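Local coordinates for alpha-L-rhamnosidase (Streptomyces avermitilis, PDB 3W5M), which hydrolyses terminal non-reducing alpha-L-rhamnose residues from rhamnosides such as naringin, rutin, hesperidin and gum arabic, and binds L-rhamnose through a calcium-dependent carbohydrate-binding module, at residues H391-R396 against P683-L688; V530-G535 against G904-P909; H724-Y729 against A765-L770; I759-F764 against T790-A795. One frame throughout, in Å; residues are numbered along the deposited sequence. Where two conformers were deposited one is given.

Contact 1. Residues H391-R396 against P683-L688; sequences HQYGER and PAVGNL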
loop_
_atom_site.group_PDB
_atom_site.type_symbol
_atom_site.label_atom_id
_atom_site.label_comp_id
_atom_site.label_asym_id
_atom_site.label_seq_id
_atom_site.Cartn_x
_atom_site.Cartn_y
_atom_site.Cartn_z
ATOM N N HIS A 391 -16.619 -8.063 0.651
ATOM C CA HIS A 391 -17.681 -7.491 -0.186
ATOM C C HIS A 391 -17.840 -5.983 -0.014
ATOM O O HIS A 391 -18.960 -5.479 0.009
ATOM C CB HIS A 391 -19.008 -8.215 0.067
ATOM C CG HIS A 391 -18.902 -9.693 -0.062
ATOM N ND1 HIS A 391 -19.687 -10.568 0.660
ATOM C CD2 HIS A 391 -18.073 -10.460 -0.814
ATOM C CE1 HIS A 391 -19.356 -11.811 0.341
ATOM N NE2 HIS A 391 -18.381 -11.772 -0.550
ATOM N N GLN A 392 -16.727 -5.266 0.116
ATOM C CA GLN A 392 -16.790 -3.800 0.237
ATOM C C GLN A 392 -17.360 -3.143 -1.026
ATOM O O GLN A 392 -18.088 -2.167 -0.933
ATOM C CB GLN A 392 -15.431 -3.201 0.603
ATOM C CG GLN A 392 -14.866 -3.685 1.941
ATOM C CD GLN A 392 -15.780 -3.376 3.105
ATOM O OE1 GLN A 392 -16.393 -2.305 3.163
ATOM N NE2 GLN A 392 -15.855 -4.295 4.056
ATOM N N TYR A 393 -17.056 -3.683 -2.205
ATOM C CA TYR A 393 -17.511 -3.069 -3.448
ATOM C C TYR A 393 -18.448 -3.962 -4.264
ATOM O O TYR A 393 -19.217 -3.487 -5.112
ATOM C CB TYR A 393 -16.319 -2.635 -4.320
ATOM C CG TYR A 393 -15.379 -1.634 -3.667
ATOM C CD1 TYR A 393 -14.316 -2.055 -2.898
ATOM C CD2 TYR A 393 -15.574 -0.257 -3.826
ATOM C CE1 TYR A 393 -13.441 -1.151 -2.314
ATOM C CE2 TYR A 393 -14.731 0.663 -3.225
ATOM C CZ TYR A 393 -13.660 0.230 -2.483
ATOM O OH TYR A 393 -12.802 1.131 -1.894
ATOM N N GLY A 394 -18.337 -5.265 -4.058
ATOM C CA GLY A 394 -19.140 -6.226 -4.814
ATOM C C GLY A 394 -18.904 -7.611 -4.253
ATOM O O GLY A 394 -18.046 -7.800 -3.362
ATOM N N GLU A 395 -19.635 -8.586 -4.782
ATOM C CA GLU A 395 -19.625 -9.944 -4.202
ATOM C C GLU A 395 -18.727 -10.912 -4.945
ATOM O O GLU A 395 -18.265 -11.887 -4.354
ATOM C CB GLU A 395 -21.029 -10.563 -4.247
ATOM C CG GLU A 395 -22.138 -9.718 -3.641
ATOM C CD GLU A 395 -22.311 -9.955 -2.153
ATOM O OE1 GLU A 395 -22.209 -11.121 -1.713
ATOM O OE2 GLU A 395 -22.570 -8.973 -1.421
ATOM N N ARG A 396 -18.552 -10.680 -6.241
ATOM C CA ARG A 396 -17.838 -11.620 -7.110
ATOM C C ARG A 396 -16.857 -10.842 -7.945
ATOM O O ARG A 396 -17.203 -9.763 -8.475
ATOM C CB ARG A 396 -18.797 -12.323 -8.078
ATOM C CG ARG A 396 -19.728 -13.324 -7.427
ATOM C CD ARG A 396 -20.910 -13.647 -8.323
ATOM N NE ARG A 396 -22.160 -13.520 -7.574
ATOM C CZ ARG A 396 -22.852 -12.388 -7.464
ATOM N NH1 ARG A 396 -22.427 -11.286 -8.065
ATOM N NH2 ARG A 396 -23.978 -12.355 -6.762
ATOM N N PRO A 683 -8.560 5.209 -0.337
ATOM C CA PRO A 683 -10.020 5.096 -0.544
ATOM C C PRO A 683 -10.787 4.967 0.763
ATOM O O PRO A 683 -10.310 4.366 1.726
ATOM C CB PRO A 683 -10.172 3.792 -1.343
ATOM C CG PRO A 683 -8.893 3.690 -2.093
ATOM C CD PRO A 683 -7.828 4.207 -1.152
ATOM N N ALA A 684 -11.983 5.538 0.777
ATOM C CA ALA A 684 -12.790 5.570 1.986
ATOM C C ALA A 684 -13.564 4.259 2.137
ATOM O O ALA A 684 -14.377 3.903 1.291
ATOM C CB ALA A 684 -13.724 6.784 1.969
ATOM N N VAL A 685 -13.240 3.525 3.190
ATOM C CA VAL A 685 -13.940 2.297 3.543
ATOM C C VAL A 685 -14.258 2.311 5.032
ATOM O O VAL A 685 -13.617 3.044 5.804
ATOM C CB VAL A 685 -13.130 1.025 3.180
ATOM C CG1 VAL A 685 -12.971 0.911 1.681
ATOM C CG2 VAL A 685 -11.759 1.018 3.842
ATOM N N GLY A 686 -15.274 1.532 5.402
ATOM C CA GLY A 686 -15.613 1.244 6.783
ATOM C C GLY A 686 -16.091 2.374 7.687
ATOM O O GLY A 686 -15.936 2.287 8.906
ATOM N N ASN A 687 -16.655 3.436 7.132
ATOM C CA ASN A 687 -17.204 4.521 7.998
ATOM C C ASN A 687 -16.266 5.058 9.103
ATOM O O ASN A 687 -16.662 5.219 10.269
ATOM C CB ASN A 687 -18.518 4.066 8.638
ATOM C CG ASN A 687 -19.596 3.765 7.614
ATOM O OD1 ASN A 687 -20.063 4.660 6.909
ATOM N ND2 ASN A 687 -20.010 2.499 7.540
ATOM N N LEU A 688 -15.007 5.239 8.744
ATOM C CA LEU A 688 -14.106 6.004 9.566
ATOM C C LEU A 688 -14.513 7.430 9.285
ATOM O O LEU A 688 -15.260 7.700 8.331
ATOM C CB LEU A 688 -12.665 5.718 9.165
ATOM C CG LEU A 688 -12.311 4.243 9.398
ATOM C CD1 LEU A 688 -10.986 3.916 8.742
ATOM C CD2 LEU A 688 -12.274 3.934 10.895
HETATM O O HOH W 1 -13.886 3.494 -1.551
#
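Tyr393 reaches from the loop 391-396 to the 683-688 loop with the far end of its side chain. CB sets the ring off beside the backbone N, with CG anti to the carbonyl carbon (chi1 -59°), and the near half of the ring stays clear of the second segment. Further out, Tyr393 CZ is 4.3 Å from Val685 CG1. The phenol oxygen goes furthest: Tyr393 OH lies 3.6 Å from Val685 CG1 and 3.8 Å from Pro683 CB, the tyrosine crossing both side chains at about a right angle. The valine methyl comes obliquely to the ring.

The polar bond across the gap is made by water. It sits 2.6 Å from Tyr393 OH and donates a hydrogen bond to Ala684 O at 2.9 Å. Tyr393 OH also hydrogen-bonds to Trp347 NE1, while Tyr350 meets the ring edge-to-face. Val685 also touches Leu638, and its side chain lies about 8 Å from that of Glu636, the probable proton donor. A hydroxyl thus packs its flanks on hydrocarbon and spends its polarity on an indole N-H and a water; no direct hydrogen bond joins the two segments, and the polar link between them runs through the water.

Contact 2. Residues V530-G535 against G904-P909; sequences VLNPDG and GGFQTP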
loop_
_atom_site.group_PDB
_atom_site.type_symbol
_atom_site.label_atom_id
_atom_site.label_comp_id
_atom_site.label_asym_id
_atom_site.label_seq_id
_atom_site.Cartn_x
_atom_site.Cartn_y
_atom_site.Cartn_z
ATOM N N VAL A 530 7.474 -10.182 14.613
ATOM C CA VAL A 530 8.343 -10.356 15.799
ATOM C C VAL A 530 8.159 -11.745 16.412
ATOM O O VAL A 530 7.239 -12.492 16.020
ATOM C CB VAL A 530 8.066 -9.269 16.873
ATOM C CG1 VAL A 530 8.439 -7.881 16.334
ATOM C CG2 VAL A 530 6.611 -9.299 17.306
ATOM N N LEU A 531 9.032 -12.073 17.375
ATOM C CA LEU A 531 9.027 -13.363 18.069
ATOM C C LEU A 531 8.733 -13.182 19.540
ATOM O O LEU A 531 8.946 -12.095 20.105
ATOM C CB LEU A 531 10.391 -14.045 17.937
ATOM C CG LEU A 531 10.940 -14.426 16.564
ATOM C CD1 LEU A 531 12.307 -15.070 16.702
ATOM C CD2 LEU A 531 9.993 -15.338 15.795
ATOM N N ASN A 532 8.204 -14.225 20.166
ATOM C CA ASN A 532 8.118 -14.271 21.632
ATOM C C ASN A 532 9.499 -14.616 22.191
ATOM O O ASN A 532 10.351 -15.121 21.453
ATOM C CB ASN A 532 7.100 -15.337 22.074
ATOM C CG ASN A 532 5.694 -15.043 21.610
ATOM O OD1 ASN A 532 5.083 -14.042 21.997
ATOM N ND2 ASN A 532 5.156 -15.935 20.794
ATOM N N PRO A 533 9.733 -14.383 23.511
ATOM C CA PRO A 533 11.072 -14.729 24.039
ATOM C C PRO A 533 11.467 -16.204 23.861
ATOM O O PRO A 533 12.652 -16.501 23.777
ATOM C CB PRO A 533 10.989 -14.352 25.522
ATOM C CG PRO A 533 9.893 -13.351 25.611
ATOM C CD PRO A 533 8.894 -13.713 24.530
ATOM N N ASP A 534 10.503 -17.112 23.741
ATOM C CA ASP A 534 10.834 -18.537 23.491
ATOM C C ASP A 534 11.238 -18.863 22.039
ATOM O O ASP A 534 11.644 -19.994 21.733
ATOM C CB ASP A 534 9.732 -19.486 24.007
ATOM C CG ASP A 534 8.414 -19.366 23.236
ATOM O OD1 ASP A 534 8.399 -18.807 22.116
ATOM O OD2 ASP A 534 7.385 -19.865 23.750
ATOM N N GLY A 535 11.133 -17.881 21.144
ATOM C CA GLY A 535 11.548 -18.090 19.761
ATOM C C GLY A 535 10.414 -18.519 18.841
ATOM O O GLY A 535 10.641 -18.735 17.646
ATOM N N GLY A 904 10.567 -5.458 28.262
ATOM C CA GLY A 904 10.678 -6.568 27.321
ATOM C C GLY A 904 9.357 -7.038 26.725
ATOM O O GLY A 904 9.357 -7.709 25.692
ATOM N N GLY A 905 8.233 -6.698 27.358
ATOM C CA GLY A 905 6.923 -7.096 26.846
ATOM C C GLY A 905 6.489 -6.280 25.628
ATOM O O GLY A 905 7.107 -5.268 25.292
ATOM N N PHE A 906 5.418 -6.721 24.978
ATOM C CA PHE A 906 4.837 -5.983 23.858
ATOM C C PHE A 906 3.782 -5.018 24.348
ATOM O O PHE A 906 3.133 -5.252 25.369
ATOM C CB PHE A 906 4.216 -6.960 22.851
ATOM C CG PHE A 906 5.204 -7.871 22.209
ATOM C CD1 PHE A 906 6.283 -7.358 21.491
ATOM C CD2 PHE A 906 5.038 -9.264 22.272
ATOM C CE1 PHE A 906 7.197 -8.203 20.875
ATOM C CE2 PHE A 906 5.958 -10.101 21.670
ATOM C CZ PHE A 906 7.029 -9.579 20.965
ATOM N N GLN A 907 3.614 -3.923 23.621
ATOM C CA GLN A 907 2.483 -3.055 23.834
ATOM C C GLN A 907 1.206 -3.813 23.478
ATOM O O GLN A 907 1.266 -4.981 23.022
ATOM C CB GLN A 907 2.623 -1.771 23.001
ATOM C CG GLN A 907 3.053 -0.554 23.814
ATOM C CD GLN A 907 1.948 0.014 24.673
ATOM O OE1 GLN A 907 0.820 -0.492 24.696
ATOM N NE2 GLN A 907 2.264 1.097 25.381
ATOM N N THR A 908 0.059 -3.178 23.670
ATOM C CA THR A 908 -1.202 -3.883 23.497
ATOM C C THR A 908 -1.464 -4.302 22.046
ATOM O O THR A 908 -1.454 -3.449 21.149
ATOM C CB THR A 908 -2.422 -3.102 24.004
ATOM O OG1 THR A 908 -3.604 -3.813 23.632
ATOM C CG2 THR A 908 -2.504 -1.699 23.390
ATOM N N PRO A 909 -1.755 -5.606 21.832
ATOM C CA PRO A 909 -2.104 -6.128 20.496
ATOM C C PRO A 909 -3.380 -5.517 19.922
ATOM O O PRO A 909 -3.710 -5.759 18.760
ATOM C CB PRO A 909 -2.303 -7.634 20.746
ATOM C CG PRO A 909 -2.652 -7.742 22.206
ATOM C CD PRO A 909 -1.806 -6.668 22.863
#
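The backbones of 530-535 and 904-909 stay well apart, their closest CA atoms, those of Asn532 and Gly905, lying 8.9 Å from each other, and Asn532 to Gly535 forms a type I beta turn closed by Gly535 N to Asn532 O at 2.9 Å. Phe906 bridges the gap. With CG anti to the carbonyl carbon (chi1 -64°), its ring reaches the end of strand 530-531 and the start of the turn, Phe906 CZ lying 3.3 Å from Leu531 O. That carbonyl oxygen lies at the ring edge, in its plane, where the aromatic C-H is slightly positive. Val530 comes from another direction: its CG2 stands 3.7 Å from Phe906 CZ, oblique to the ring, the two side chains sliding past each other in opposite directions. Near the ring plane, Asn532 OD1 is 4.1 Å from Phe906 CE2, with the amide turned 62° from the ring. The other end of that amide, Asn532 ND2, bonds to Thr536 OG1. Tyr538, on the strand paired with 530-531, meets the phenylalanine ring with planes about 30° apart. With alanine in place of Phe906, Leu531 O would probably lose its C-H neighbour, and Val530 CG2 and Tyr538 their aromatic partner. The arrangement is that of a beta-hairpin turn in the concanavalin-like domain receiving one aromatic residue from a loop of the (alpha/alpha)6-barrel domain, with the Phe906 side chain about 11 Å from that of Glu895, the probable proton acceptor.

Contact 3. Residues H724-Y729 against A765-L770; sequences HAWLRY and AHSADL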
loop_
_atom_site.group_PDB
_atom_site.type_symbol
_atom_site.label_atom_id
_atom_site.label_comp_id
_atom_site.label_asym_id
_atom_site.label_seq_id
_atom_site.Cartn_x
_atom_site.Cartn_y
_atom_site.Cartn_z
ATOM N N HIS A 724 -9.522 24.638 -1.521
ATOM C CA HIS A 724 -10.546 25.684 -1.294
ATOM C C HIS A 724 -11.751 25.110 -0.561
ATOM O O HIS A 724 -12.220 25.701 0.425
ATOM C CB HIS A 724 -10.976 26.371 -2.614
ATOM C CG HIS A 724 -11.916 27.531 -2.423
ATOM N ND1 HIS A 724 -11.481 28.839 -2.335
ATOM C CD2 HIS A 724 -13.264 27.577 -2.284
ATOM C CE1 HIS A 724 -12.519 29.642 -2.158
ATOM N NE2 HIS A 724 -13.615 28.902 -2.121
ATOM N N ALA A 725 -12.251 23.955 -1.016
ATOM C CA ALA A 725 -13.431 23.361 -0.416
ATOM C C ALA A 725 -13.164 22.913 1.024
ATOM O O ALA A 725 -14.062 22.977 1.861
ATOM C CB ALA A 725 -13.948 22.208 -1.259
ATOM N N TRP A 726 -11.930 22.465 1.296
ATOM C CA TRP A 726 -11.503 22.025 2.632
ATOM C C TRP A 726 -11.475 23.233 3.551
ATOM O O TRP A 726 -11.995 23.158 4.675
ATOM C CB TRP A 726 -10.124 21.375 2.546
ATOM C CG TRP A 726 -9.399 21.009 3.802
ATOM C CD1 TRP A 726 -8.118 21.348 4.115
ATOM C CD2 TRP A 726 -9.844 20.129 4.841
ATOM N NE1 TRP A 726 -7.726 20.749 5.280
ATOM C CE2 TRP A 726 -8.782 20.020 5.771
ATOM C CE3 TRP A 726 -11.048 19.437 5.088
ATOM C CZ2 TRP A 726 -8.866 19.244 6.932
ATOM C CZ3 TRP A 726 -11.146 18.664 6.286
ATOM C CH2 TRP A 726 -10.056 18.589 7.181
ATOM N N LEU A 727 -10.915 24.347 3.069
ATOM C CA LEU A 727 -10.795 25.556 3.917
ATOM C C LEU A 727 -12.169 26.112 4.253
ATOM O O LEU A 727 -12.402 26.619 5.380
ATOM C CB LEU A 727 -9.922 26.633 3.244
ATOM C CG LEU A 727 -8.406 26.378 3.219
ATOM C CD1 LEU A 727 -7.698 27.356 2.295
ATOM C CD2 LEU A 727 -7.768 26.370 4.605
ATOM N N ARG A 728 -13.073 26.038 3.277
ATOM C CA ARG A 728 -14.457 26.473 3.445
ATOM C C ARG A 728 -15.163 25.607 4.492
ATOM O O ARG A 728 -15.858 26.130 5.388
ATOM C CB ARG A 728 -15.184 26.479 2.110
ATOM C CG ARG A 728 -16.689 26.591 2.197
ATOM C CD ARG A 728 -17.287 26.424 0.819
ATOM N NE ARG A 728 -17.029 27.588 -0.023
ATOM C CZ ARG A 728 -17.260 27.620 -1.335
ATOM N NH1 ARG A 728 -17.745 26.543 -1.946
ATOM N NH2 ARG A 728 -17.005 28.725 -2.038
ATOM N N TYR A 729 -14.950 24.293 4.407
ATOM C CA TYR A 729 -15.402 23.364 5.436
ATOM C C TYR A 729 -14.851 23.733 6.808
ATOM O O TYR A 729 -15.593 23.736 7.795
ATOM C CB TYR A 729 -14.999 21.902 5.091
ATOM C CG TYR A 729 -15.207 20.949 6.257
ATOM C CD1 TYR A 729 -16.435 20.309 6.453
ATOM C CD2 TYR A 729 -14.177 20.712 7.182
ATOM C CE1 TYR A 729 -16.632 19.463 7.543
ATOM C CE2 TYR A 729 -14.355 19.839 8.240
ATOM C CZ TYR A 729 -15.582 19.240 8.423
ATOM O OH TYR A 729 -15.732 18.406 9.491
ATOM N N ALA A 765 -4.823 27.113 10.188
ATOM C CA ALA A 765 -3.942 28.198 9.752
ATOM C C ALA A 765 -2.928 27.731 8.728
ATOM O O ALA A 765 -2.739 28.398 7.709
ATOM C CB ALA A 765 -3.205 28.804 10.943
ATOM N N HIS A 766 -2.269 26.605 9.010
ATOM C CA HIS A 766 -1.218 26.092 8.133
ATOM C C HIS A 766 -1.777 25.757 6.741
ATOM O O HIS A 766 -1.112 26.018 5.714
ATOM C CB HIS A 766 -0.567 24.841 8.731
ATOM C CG HIS A 766 0.640 24.359 7.980
ATOM N ND1 HIS A 766 1.757 25.139 7.776
ATOM C CD2 HIS A 766 0.907 23.161 7.402
ATOM C CE1 HIS A 766 2.664 24.446 7.109
ATOM N NE2 HIS A 766 2.171 23.244 6.864
ATOM N N SER A 767 -2.965 25.150 6.721
ATOM C CA SER A 767 -3.648 24.891 5.453
ATOM C C SER A 767 -3.966 26.185 4.679
ATOM O O SER A 767 -3.799 26.229 3.462
ATOM C CB SER A 767 -4.899 24.049 5.653
ATOM O OG SER A 767 -4.508 22.722 5.893
ATOM N N ALA A 768 -4.403 27.232 5.381
ATOM C CA ALA A 768 -4.622 28.533 4.741
ATOM C C ALA A 768 -3.324 29.116 4.165
ATOM O O ALA A 768 -3.326 29.698 3.072
ATOM C CB ALA A 768 -5.257 29.521 5.729
ATOM N N ASP A 769 -2.233 28.961 4.915
ATOM C CA ASP A 769 -0.892 29.424 4.542
ATOM C C ASP A 769 -0.463 28.703 3.266
ATOM O O ASP A 769 -0.027 29.327 2.290
ATOM C CB ASP A 769 0.080 29.105 5.682
ATOM C CG ASP A 769 1.510 29.567 5.426
ATOM O OD1 ASP A 769 1.847 30.111 4.350
ATOM O OD2 ASP A 769 2.336 29.388 6.339
ATOM N N LEU A 770 -0.582 27.379 3.275
ATOM C CA LEU A 770 -0.170 26.632 2.103
ATOM C C LEU A 770 -1.017 26.959 0.892
ATOM O O LEU A 770 -0.489 27.041 -0.232
ATOM C CB LEU A 770 -0.179 25.129 2.376
ATOM C CG LEU A 770 0.880 24.591 3.327
ATOM C CD1 LEU A 770 0.799 23.058 3.317
ATOM C CD2 LEU A 770 2.288 25.095 3.033
#
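Leu727 and Trp726 reach the helix of 765-770 through different first torsions. Leucine CG lies anti to the carbonyl carbon (chi1 -74°), and tryptophan CG anti to the backbone N (chi1 172°), which sends the two side chains along diverging paths. The leucine makes the closer approach: its CD2 methyl lies against the main chain, 3.6 Å from Ala768 N, and also meets Ser767 CB at 3.8 Å and Ala768 CB at 4.2 Å. The other methyl, Leu727 CD1, is 4.1 Å from Ala768 CA, so both methyls lie against the main chain around Ala768.

The two helices run close to antiparallel, at 148° between their directions with segment axes 10.4 Å apart, as neighbouring helices do in the (alpha/alpha)6-barrel of the catalytic domain. Trp726 presents its pyrrole edge to Ser767, with Ser767 OG near the ring plane and 3.8 Å from Trp726 NE1, too far for a bond. Both polar atoms turn instead to Asp697 OD1, so one carboxylate oxygen accepts from the indole N-H and is hydrogen-bonded to the serine hydroxyl. Val700 of helix 698-710 touches both Trp726 and Ser767, and Phe678 meets the indole ring. The Trp726 side chain lies about 7 Å from that of Trp695, a residue that binds rhamnose.

Contact 4. Residues I759-F764 against T790-A795; sequences IATAYF and TRIRKA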
loop_
_atom_site.group_PDB
_atom_site.type_symbol
_atom_site.label_atom_id
_atom_site.label_comp_id
_atom_site.label_asym_id
_atom_site.label_seq_id
_atom_site.Cartn_x
_atom_site.Cartn_y
_atom_site.Cartn_z
ATOM N N ILE A 759 -3.996 22.060 18.400
ATOM C CA ILE A 759 -3.633 21.299 17.195
ATOM C C ILE A 759 -4.517 21.645 16.010
ATOM O O ILE A 759 -4.016 21.937 14.911
ATOM C CB ILE A 759 -3.729 19.777 17.410
ATOM C CG1 ILE A 759 -2.734 19.261 18.469
ATOM C CG2 ILE A 759 -3.625 19.037 16.068
ATOM C CD1 ILE A 759 -1.279 19.623 18.265
ATOM N N ALA A 760 -5.826 21.593 16.214
ATOM C CA ALA A 760 -6.771 21.802 15.143
ATOM C C ALA A 760 -6.705 23.211 14.590
ATOM O O ALA A 760 -6.759 23.406 13.378
ATOM C CB ALA A 760 -8.184 21.471 15.595
ATOM N N THR A 761 -6.585 24.208 15.475
ATOM C CA THR A 761 -6.505 25.571 14.988
ATOM C C THR A 761 -5.144 25.806 14.277
ATOM O O THR A 761 -5.115 26.491 13.271
ATOM C CB THR A 761 -6.790 26.610 16.103
ATOM O OG1 THR A 761 -8.045 26.299 16.730
ATOM C CG2 THR A 761 -6.928 27.983 15.478
ATOM N N ALA A 762 -4.056 25.192 14.754
ATOM C CA ALA A 762 -2.744 25.316 14.111
ATOM C C ALA A 762 -2.783 24.745 12.681
ATOM O O ALA A 762 -2.335 25.384 11.708
ATOM C CB ALA A 762 -1.676 24.631 14.941
ATOM N N TYR A 763 -3.394 23.575 12.541
ATOM C CA TYR A 763 -3.516 22.962 11.207
ATOM C C TYR A 763 -4.402 23.736 10.221
ATOM O O TYR A 763 -4.092 23.808 9.018
ATOM C CB TYR A 763 -3.879 21.466 11.307
ATOM C CG TYR A 763 -2.667 20.598 11.059
ATOM C CD1 TYR A 763 -2.220 20.386 9.751
ATOM C CD2 TYR A 763 -1.944 20.010 12.103
ATOM C CE1 TYR A 763 -1.098 19.632 9.488
ATOM C CE2 TYR A 763 -0.811 19.238 11.846
ATOM C CZ TYR A 763 -0.408 19.029 10.522
ATOM O OH TYR A 763 0.720 18.277 10.195
ATOM N N PHE A 764 -5.468 24.359 10.732
ATOM C CA PHE A 764 -6.343 25.215 9.948
ATOM C C PHE A 764 -5.554 26.389 9.337
ATOM O O PHE A 764 -5.609 26.633 8.123
ATOM C CB PHE A 764 -7.524 25.673 10.851
ATOM C CG PHE A 764 -8.541 26.594 10.197
ATOM C CD1 PHE A 764 -8.755 26.629 8.817
ATOM C CD2 PHE A 764 -9.338 27.411 10.994
ATOM C CE1 PHE A 764 -9.709 27.461 8.260
ATOM C CE2 PHE A 764 -10.306 28.240 10.432
ATOM C CZ PHE A 764 -10.495 28.268 9.064
ATOM N N THR A 790 -3.704 35.205 7.931
ATOM C CA THR A 790 -3.518 36.343 8.876
ATOM C C THR A 790 -4.556 36.316 10.016
ATOM O O THR A 790 -4.213 36.478 11.190
ATOM C CB THR A 790 -3.655 37.689 8.134
ATOM O OG1 THR A 790 -2.711 37.729 7.061
ATOM C CG2 THR A 790 -3.376 38.868 9.081
ATOM N N ARG A 791 -5.822 36.114 9.655
ATOM C CA ARG A 791 -6.907 36.133 10.648
ATOM C C ARG A 791 -6.887 34.944 11.599
ATOM O O ARG A 791 -7.138 35.106 12.792
ATOM C CB ARG A 791 -8.259 36.312 9.990
ATOM C CG ARG A 791 -8.423 37.699 9.407
ATOM C CD ARG A 791 -9.827 37.923 8.893
ATOM N NE ARG A 791 -10.070 37.199 7.655
ATOM C CZ ARG A 791 -10.860 36.135 7.549
ATOM N NH1 ARG A 791 -11.483 35.645 8.615
ATOM N NH2 ARG A 791 -11.020 35.553 6.371
ATOM N N ILE A 792 -6.537 33.758 11.091
ATOM C CA ILE A 792 -6.392 32.596 11.952
ATOM C C ILE A 792 -5.198 32.696 12.871
ATOM O O ILE A 792 -5.294 32.332 14.052
ATOM C CB ILE A 792 -6.274 31.278 11.164
ATOM C CG1 ILE A 792 -7.469 31.112 10.238
ATOM C CG2 ILE A 792 -6.267 30.100 12.150
ATOM C CD1 ILE A 792 -7.268 29.999 9.211
ATOM N N ARG A 793 -4.061 33.149 12.333
ATOM C CA ARG A 793 -2.875 33.324 13.156
ATOM C C ARG A 793 -3.167 34.284 14.323
ATOM O O ARG A 793 -2.685 34.057 15.421
ATOM C CB ARG A 793 -1.677 33.823 12.351
ATOM C CG ARG A 793 -0.435 34.035 13.194
ATOM C CD ARG A 793 0.845 34.083 12.400
ATOM N NE ARG A 793 0.776 35.014 11.286
ATOM C CZ ARG A 793 1.673 35.067 10.302
ATOM N NH1 ARG A 793 2.725 34.226 10.289
ATOM N NH2 ARG A 793 1.516 35.959 9.326
ATOM N N LYS A 794 -3.928 35.340 14.066
ATOM C CA LYS A 794 -4.231 36.312 15.134
ATOM C C LYS A 794 -5.135 35.693 16.202
ATOM O O LYS A 794 -4.862 35.804 17.395
ATOM C CB LYS A 794 -4.873 37.588 14.614
ATOM C CG LYS A 794 -4.612 38.733 15.577
ATOM C CD LYS A 794 -5.788 39.674 15.760
ATOM C CE LYS A 794 -5.431 40.746 16.792
ATOM N NZ LYS A 794 -6.472 41.807 16.926
ATOM N N ALA A 795 -6.197 35.031 15.752
ATOM C CA ALA A 795 -7.091 34.305 16.642
ATOM C C ALA A 795 -6.303 33.234 17.392
ATOM O O ALA A 795 -6.461 33.087 18.616
ATOM C CB ALA A 795 -8.269 33.720 15.869
#
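Helices 756-777 and 783-800, successive in the chain, pack together in the (alpha/alpha)6-barrel domain, and at 759-764 against 790-795 their meeting is a CH-pi contact. The methyl Ile792 CD1 stands 3.4 Å from the centroid of the Phe764 ring and only 3° off its normal, practically over the middle. Its distances to the six ring carbons accordingly differ little, the shortest being 3.6 Å, from Ile792 CD1 to Phe764 CE1. Phe764 CG is anti to the backbone N (chi1 179°), which swings the ring across to meet the isoleucine at about a right angle. The second branch serves a different neighbour: Ile792 CG2 lies 4.0 Å from both Thr761 CG2 and Thr761 O. Of the threonine side chain it is the methyl that meets the isoleucine; OG1 is hydrogen-bonded to Arg739 N, Asp757 O and Tyr800 OH. An alanine at Phe764 is likely to strip the Ile792 CD1 methyl of its aromatic floor and open a gap in this buried interface. On the side of helix 713-732, Leu730 and Glu731 touch the phenylalanine, and Ile792 packs further along helix 756-777 as well.

Contacts 3 and 4 form one continuous packing region, their centres 10 Å apart and both using helix 756-777. Ala765 CB lies 3.5 Å from Ile792 CG2, and Ala768 CB is 4.0 Å from Ile792 CD1, so the isoleucine of contact 4 rests on residues of contact 3. Contacts 1 and 2 instead join the barrel domain to two other domains; their centres are 33 Å apart and their nearest atoms about 15 Å. Between side chains, contact 1 comes within about 8 Å of the probable proton donor (Val685 to Glu636), contact 2 about 11 Å from the probable proton acceptor (Phe906 to Glu895), and contact 3 about 7 Å from rhamnose-binding Trp695 (from Trp726). Contact 4 lies away from the known sites.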